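Local atomic coordinates of probable ribosomal RNA small subunit methyltransferase (Thermus thermophilus, PDB entry 2ZWV), a protein that probably methylates 16S ribosomal RNA of the small subunit, using S-adenosyl-L-methionine as the methyl donor. Residues 191-196 / 215-220; 211-216 / 363-368. One frame throughout, in Å; residues are numbered along the deposited sequence.

In the fold
Following the chain from its N terminus, the hairpin of strands 187-193 and 196-202 comes first, and contact 1 closes a short loop from it to helix 214-227, with 18 residues between segments 191-196 and 215-220. Contact 2 then spans 146 residues, from the start of that helix to segment 363-368 at the beginning of strand 366-371. The two share Ala215 and Ser216, so the second loop starts where the first ends, and their centres lie about 9 Å apart. Together they place helix 214-227 between the hairpin and the seven-stranded sheet that holds strand 366-371, with S-adenosyl-L-homocysteine at Ser216. They also touch directly, Leu218 CG lying 3.6 Å from Val367 CG2.

Contact 1 of 2, residues 191-196 / 215-220; sequences ARILGA and ASLLLL. With SAH (S-adenosyl-L-homocysteine), chain B.
Ile193 and Leu220 meet through single methyl groups, Ile193 CG2 lying 3.5 Å from Leu220 CD1. The same Ile193 branch also reaches Leu217, with CG2 3.7 Å from Leu217 CD1, so one methyl touches two leucines that are three residues apart on the helix. The torsion of Ile193 accounts for this: CG2 stands opposite the backbone N while CG1 lies beside it (chi1 -57°), and CG1 makes a looser approach to the same Leu217 methyl. Next to this group Leu194 crosses Leu220 at about a right angle, its CD1 coming over the root of the side chain at 4.0 Å from Leu220 CB. All three are apolar contacts, and the two segments together bury 201 Å².

What positions these groups is a tight hairpin turn. Residues 193-196 form a type I' turn closed by a pair of backbone bonds, Ile193 N to Ala196 O at 2.8 Å and Ala196 N to Ile193 O at 3.0 Å, and Leu194 and Gly195 both have positive phi. Pro250 of helix 248-253 touches both Ile193 and Leu220, extending the apolar cluster to a third element. On the helix, Leu220 N bonds to Ser216 O, one turn back, and Ser216 OG donates to OXT of S-adenosyl-L-homocysteine at 2.6 Å; Asn305 ND2 is a second hydrogen-bond partner of that hydroxyl.

The same helix segment thus carries two kinds of contact. Apolar packing joins it to the hairpin, with no polar bond between these two segments, whereas Ser216 gives its short hydrogen bond to the carboxylate of the cofactor product, whose charge would probably strengthen it.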
loop_
_atom_site.group_PDB
_atom_site.type_symbol
_atom_site.label_atom_id
_atom_site.label_comp_id
_atom_site.label_asym_id
_atom_site.label_seq_id
_atom_site.Cartn_x
_atom_site.Cartn_y
_atom_site.Cartn_z
ATOM N N ALA A 191 10.604 20.066 4.087
ATOM C CA ALA A 191 10.911 20.162 2.672
ATOM C C ALA A 191 10.313 21.425 2.080
ATOM O O ALA A 191 9.275 21.909 2.531
ATOM C CB ALA A 191 10.373 18.937 1.938
ATOM N N ARG A 192 10.990 21.967 1.076
ATOM C CA ARG A 192 10.515 23.161 0.397
ATOM C C ARG A 192 10.034 22.756 -0.985
ATOM O O ARG A 192 10.759 22.110 -1.743
ATOM C CB ARG A 192 11.632 24.197 0.271
ATOM C CG ARG A 192 11.990 24.893 1.571
ATOM C CD ARG A 192 13.140 25.866 1.368
ATOM N NE ARG A 192 12.804 26.937 0.433
ATOM C CZ ARG A 192 12.023 27.971 0.728
ATOM N NH1 ARG A 192 11.489 28.078 1.937
ATOM N NH2 ARG A 192 11.776 28.897 -0.189
ATOM N N ILE A 193 8.800 23.125 -1.302
ATOM C CA ILE A 193 8.214 22.797 -2.589
ATOM C C ILE A 193 7.619 24.051 -3.202
ATOM O O ILE A 193 6.764 24.700 -2.601
ATOM C CB ILE A 193 7.103 21.737 -2.437
ATOM C CG1 ILE A 193 7.673 20.483 -1.767
ATOM C CG2 ILE A 193 6.528 21.385 -3.805
ATOM C CD1 ILE A 193 6.630 19.445 -1.427
ATOM N N LEU A 194 8.079 24.393 -4.399
ATOM C CA LEU A 194 7.583 25.572 -5.096
ATOM C C LEU A 194 7.680 26.828 -4.228
ATOM O O LEU A 194 6.764 27.652 -4.202
ATOM C CB LEU A 194 6.134 25.346 -5.532
ATOM C CG LEU A 194 5.921 24.151 -6.466
ATOM C CD1 LEU A 194 4.434 23.943 -6.711
ATOM C CD2 LEU A 194 6.656 24.385 -7.771
ATOM N N GLY A 195 8.794 26.960 -3.512
ATOM C CA GLY A 195 9.003 28.127 -2.671
ATOM C C GLY A 195 8.248 28.153 -1.356
ATOM O O GLY A 195 8.173 29.196 -0.708
ATOM N N ALA A 196 7.688 27.018 -0.954
ATOM C CA ALA A 196 6.947 26.950 0.302
ATOM C C ALA A 196 7.478 25.841 1.200
ATOM O O ALA A 196 7.942 24.806 0.717
ATOM C CB ALA A 196 5.460 26.736 0.027
ATOM N N ALA A 215 10.587 12.939 -8.733
ATOM C CA ALA A 215 9.536 12.879 -9.743
ATOM C C ALA A 215 8.321 13.700 -9.339
ATOM O O ALA A 215 7.727 14.398 -10.161
ATOM C CB ALA A 215 9.126 11.429 -9.982
ATOM N N SER A 216 7.955 13.610 -8.066
ATOM C CA SER A 216 6.809 14.341 -7.547
ATOM C C SER A 216 7.033 15.839 -7.679
ATOM O O SER A 216 6.116 16.592 -8.003
ATOM C CB SER A 216 6.589 13.985 -6.075
ATOM O OG SER A 216 6.368 12.595 -5.921
ATOM N N LEU A 217 8.261 16.264 -7.417
ATOM C CA LEU A 217 8.613 17.672 -7.500
ATOM C C LEU A 217 8.523 18.143 -8.949
ATOM O O LEU A 217 8.063 19.251 -9.227
ATOM C CB LEU A 217 10.033 17.879 -6.966
ATOM C CG LEU A 217 10.358 19.263 -6.402
ATOM C CD1 LEU A 217 9.477 19.540 -5.188
ATOM C CD2 LEU A 217 11.827 19.319 -6.010
ATOM N N LEU A 218 8.956 17.288 -9.869
ATOM C CA LEU A 218 8.934 17.619 -11.287
ATOM C C LEU A 218 7.506 17.823 -11.791
ATOM O O LEU A 218 7.244 18.719 -12.595
ATOM C CB LEU A 218 9.612 16.512 -12.097
ATOM C CG LEU A 218 9.963 16.842 -13.547
ATOM C CD1 LEU A 218 11.059 17.897 -13.565
ATOM C CD2 LEU A 218 10.430 15.589 -14.270
ATOM N N LEU A 219 6.585 16.989 -11.319
ATOM C CA LEU A 219 5.190 17.088 -11.735
ATOM C C LEU A 219 4.595 18.424 -11.295
ATOM O O LEU A 219 3.951 19.113 -12.084
ATOM C CB LEU A 219 4.378 15.926 -11.149
ATOM C CG LEU A 219 2.913 15.792 -11.581
ATOM C CD1 LEU A 219 2.447 14.365 -11.343
ATOM C CD2 LEU A 219 2.034 16.786 -10.827
ATOM N N LEU A 220 4.821 18.783 -10.035
ATOM C CA LEU A 220 4.308 20.038 -9.490
ATOM C C LEU A 220 4.901 21.237 -10.222
ATOM O O LEU A 220 4.219 22.241 -10.450
ATOM C CB LEU A 220 4.625 20.130 -7.996
ATOM C CG LEU A 220 3.857 19.159 -7.090
ATOM C CD1 LEU A 220 4.334 19.302 -5.658
ATOM C CD2 LEU A 220 2.367 19.443 -7.182
HETATM N N SAH B . 1.879 10.363 -4.702
HETATM C CA SAH B . 2.929 10.031 -3.728
HETATM C CB SAH B . 3.242 8.535 -3.792
HETATM C CG SAH B . 3.841 7.993 -4.924
HETATM S SD SAH B . 4.210 6.283 -5.003
HETATM C C SAH B . 4.190 10.832 -4.056
HETATM O O SAH B . 5.119 10.799 -3.212
HETATM O OXT SAH B . 4.206 11.455 -5.134
HETATM C "C5'" SAH B . 2.601 5.581 -5.520
HETATM C "C4'" SAH B . 1.534 5.621 -4.423
HETATM O "O4'" SAH B . 0.384 4.906 -4.910
HETATM C "C3'" SAH B . 2.021 4.867 -3.183
HETATM O "O3'" SAH B . 1.530 5.505 -2.002
HETATM C "C2'" SAH B . 1.345 3.508 -3.353
HETATM O "O2'" SAH B . 1.168 2.903 -2.070
HETATM C "C1'" SAH B . -0.006 4.011 -3.856
HETATM N N9 SAH B . -0.845 2.901 -4.366
HETATM C C8 SAH B . -0.409 1.702 -4.752
HETATM N N7 SAH B . -1.443 0.957 -5.140
HETATM C C5 SAH B . -2.542 1.683 -4.999
HETATM C C6 SAH B . -3.897 1.452 -5.235
HETATM N N6 SAH B . -4.312 0.271 -5.679
HETATM N N1 SAH B . -4.772 2.431 -4.984
HETATM C C2 SAH B . -4.372 3.604 -4.518
HETATM N N3 SAH B . -3.101 3.859 -4.279
HETATM C C4 SAH B . -2.162 2.923 -4.508
#

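Contact 2 of 2, residues 211-216 / 363-368; sequences KVDPAS and AEYKVL. With SAH (S-adenosyl-L-homocysteine), chain B.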
loop_
_atom_site.group_PDB
_atom_site.type_symbol
_atom_site.label_atom_id
_atom_site.label_comp_id
_atom_site.label_asym_id
_atom_site.label_seq_id
_atom_site.Cartn_x
_atom_site.Cartn_y
_atom_site.Cartn_z
ATOM N N LYS A 211 12.134 11.934 2.396
ATOM C CA LYS A 211 12.402 12.981 1.419
ATOM C C LYS A 211 11.350 13.038 0.320
ATOM O O LYS A 211 10.739 12.027 -0.021
ATOM C CB LYS A 211 13.771 12.756 0.771
ATOM C CG LYS A 211 13.849 11.461 -0.030
ATOM C CD LYS A 211 15.123 11.355 -0.848
ATOM C CE LYS A 211 15.081 10.118 -1.735
ATOM N NZ LYS A 211 16.313 9.963 -2.556
ATOM N N VAL A 212 11.143 14.227 -0.238
ATOM C CA VAL A 212 10.184 14.383 -1.325
ATOM C C VAL A 212 10.813 13.760 -2.565
ATOM O O VAL A 212 11.958 14.059 -2.902
ATOM C CB VAL A 212 9.886 15.866 -1.622
ATOM C CG1 VAL A 212 8.870 15.981 -2.757
ATOM C CG2 VAL A 212 9.361 16.545 -0.372
ATOM N N ASP A 213 10.067 12.892 -3.236
ATOM C CA ASP A 213 10.571 12.234 -4.431
ATOM C C ASP A 213 10.817 13.241 -5.555
ATOM O O ASP A 213 10.016 14.145 -5.781
ATOM C CB ASP A 213 9.580 11.173 -4.902
ATOM C CG ASP A 213 10.138 10.306 -6.010
ATOM O OD1 ASP A 213 11.102 9.555 -5.749
ATOM O OD2 ASP A 213 9.616 10.382 -7.139
ATOM N N PRO A 214 11.941 13.094 -6.273
ATOM C CA PRO A 214 12.303 13.984 -7.377
ATOM C C PRO A 214 11.217 14.073 -8.442
ATOM O O PRO A 214 10.955 15.147 -8.984
ATOM C CB PRO A 214 13.587 13.357 -7.912
ATOM C CG PRO A 214 14.202 12.792 -6.685
ATOM C CD PRO A 214 13.023 12.131 -6.011
ATOM N N ALA A 215 10.587 12.939 -8.733
ATOM C CA ALA A 215 9.536 12.879 -9.743
ATOM C C ALA A 215 8.321 13.700 -9.339
ATOM O O ALA A 215 7.727 14.398 -10.161
ATOM C CB ALA A 215 9.126 11.429 -9.982
ATOM N N SER A 216 7.955 13.610 -8.066
ATOM C CA SER A 216 6.809 14.341 -7.547
ATOM C C SER A 216 7.033 15.839 -7.679
ATOM O O SER A 216 6.116 16.592 -8.003
ATOM C CB SER A 216 6.589 13.985 -6.075
ATOM O OG SER A 216 6.368 12.595 -5.921
ATOM N N ALA A 363 13.424 14.889 -18.111
ATOM C CA ALA A 363 14.649 14.962 -17.326
ATOM C C ALA A 363 14.894 13.575 -16.757
ATOM O O ALA A 363 14.772 12.582 -17.471
ATOM C CB ALA A 363 14.492 15.977 -16.204
ATOM N N GLU A 364 15.239 13.503 -15.476
ATOM C CA GLU A 364 15.475 12.214 -14.839
ATOM C C GLU A 364 14.163 11.446 -14.904
ATOM O O GLU A 364 14.134 10.216 -14.867
ATOM C CB GLU A 364 15.908 12.415 -13.387
ATOM C CG GLU A 364 16.157 11.126 -12.627
ATOM C CD GLU A 364 16.859 11.361 -11.307
ATOM O OE1 GLU A 364 16.374 12.205 -10.522
ATOM O OE2 GLU A 364 17.892 10.702 -11.057
ATOM N N TYR A 365 13.077 12.203 -15.014
ATOM C CA TYR A 365 11.735 11.649 -15.111
ATOM C C TYR A 365 11.002 12.423 -16.193
ATOM O O TYR A 365 11.457 13.485 -16.624
ATOM C CB TYR A 365 10.997 11.814 -13.780
ATOM C CG TYR A 365 11.567 10.985 -12.650
ATOM C CD1 TYR A 365 11.185 9.652 -12.470
ATOM C CD2 TYR A 365 12.503 11.526 -11.768
ATOM C CE1 TYR A 365 11.723 8.880 -11.438
ATOM C CE2 TYR A 365 13.047 10.762 -10.736
ATOM C CZ TYR A 365 12.653 9.443 -10.577
ATOM O OH TYR A 365 13.186 8.689 -9.556
ATOM N N LYS A 366 9.869 11.897 -16.634
ATOM C CA LYS A 366 9.089 12.582 -17.650
ATOM C C LYS A 366 7.691 12.875 -17.137
ATOM O O LYS A 366 7.037 12.015 -16.548
ATOM C CB LYS A 366 9.008 11.746 -18.929
ATOM C CG LYS A 366 8.378 10.378 -18.754
ATOM C CD LYS A 366 8.355 9.623 -20.073
ATOM C CE LYS A 366 7.790 8.221 -19.903
ATOM N NZ LYS A 366 7.875 7.440 -21.171
ATOM N N VAL A 367 7.248 14.106 -17.351
ATOM C CA VAL A 367 5.919 14.521 -16.932
ATOM C C VAL A 367 5.039 14.573 -18.173
ATOM O O VAL A 367 5.316 15.337 -19.099
ATOM C CB VAL A 367 5.947 15.920 -16.280
ATOM C CG1 VAL A 367 4.532 16.353 -15.908
ATOM C CG2 VAL A 367 6.836 15.898 -15.047
ATOM N N LEU A 368 4.002 13.741 -18.197
ATOM C CA LEU A 368 3.077 13.697 -19.320
ATOM C C LEU A 368 1.807 14.455 -18.958
ATOM O O LEU A 368 1.447 14.559 -17.785
ATOM C CB LEU A 368 2.746 12.250 -19.688
ATOM C CG LEU A 368 3.970 11.390 -20.034
ATOM C CD1 LEU A 368 3.520 10.003 -20.458
ATOM C CD2 LEU A 368 4.779 12.054 -21.147
HETATM N N SAH B . 1.879 10.363 -4.702
HETATM C CA SAH B . 2.929 10.031 -3.728
HETATM C CB SAH B . 3.242 8.535 -3.792
HETATM C CG SAH B . 3.841 7.993 -4.924
HETATM S SD SAH B . 4.210 6.283 -5.003
HETATM C C SAH B . 4.190 10.832 -4.056
HETATM O O SAH B . 5.119 10.799 -3.212
HETATM O OXT SAH B . 4.206 11.455 -5.134
HETATM C "C5'" SAH B . 2.601 5.581 -5.520
HETATM C "C4'" SAH B . 1.534 5.621 -4.423
HETATM O "O4'" SAH B . 0.384 4.906 -4.910
HETATM C "C3'" SAH B . 2.021 4.867 -3.183
HETATM O "O3'" SAH B . 1.530 5.505 -2.002
HETATM C "C2'" SAH B . 1.345 3.508 -3.353
HETATM O "O2'" SAH B . 1.168 2.903 -2.070
HETATM C "C1'" SAH B . -0.006 4.011 -3.856
HETATM N N9 SAH B . -0.845 2.901 -4.366
HETATM C C8 SAH B . -0.409 1.702 -4.752
HETATM N N7 SAH B . -1.443 0.957 -5.140
HETATM C C5 SAH B . -2.542 1.683 -4.999
HETATM C C6 SAH B . -3.897 1.452 -5.235
HETATM N N6 SAH B . -4.312 0.271 -5.679
HETATM N N1 SAH B . -4.772 2.431 -4.984
HETATM C C2 SAH B . -4.372 3.604 -4.518
HETATM N N3 SAH B . -3.101 3.859 -4.279
HETATM C C4 SAH B . -2.162 2.923 -4.508
HETATM O O HOH W 1 10.134 8.111 -8.249
#
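Tyr365 and Ala215 mark the closest backbone approach, their CA atoms 5.9 Å apart, where the first turn of helix 214-227 faces the residue just before strand 366-371. The Tyr365 ring lies flat against the helix: Ala215 CB sits 3.6 Å from the ring centroid and only 11° off its normal, a CH-pi contact over the face. The first torsion directs the ring there, with CG opposite the carbonyl carbon and beside the backbone N (chi1 -67°). Pro214 comes in obliquely, its CB 3.9 Å from Tyr365 CE2, and the same carbon is 4.0 Å from Glu364 OE1 at the exposed margin.

At the phenol end the link is indirect. A water donates to Asp213 OD2 at 2.6 Å and makes a weak bond of 3.4 Å with Tyr365 OH. Asp213 is the N-cap of the helix, but its capping bond is weak: Ala215 N reaches OD2 at 3.2 Å with an N-H...O angle of 134°. Asn305 ND2 adds another weak bond to OD2, so one short water bond and two weak N-H bonds meet at one oxygen and would together restrain the carboxylate. With an alanine at Tyr365, the Ala215 methyl would probably lose its aromatic cover and the water its weak phenol partner.

Beyond the ring, Val339 of strand 334-340 touches both Tyr365 and Ala215, continuing the packing onto the sheet. Asp213 and Asn305 bind guanosine, as does Asn341, whose side chain lies close to that of Tyr365. The setting is that of a Rossmann-like, AdoMet-dependent methyltransferase, with strand order 3-2-1-4-5-7-6 and an antiparallel strand 366-371, here packed beside a capped helix start at the cofactor site and the guanosine site, the latter probably that of the substrate base.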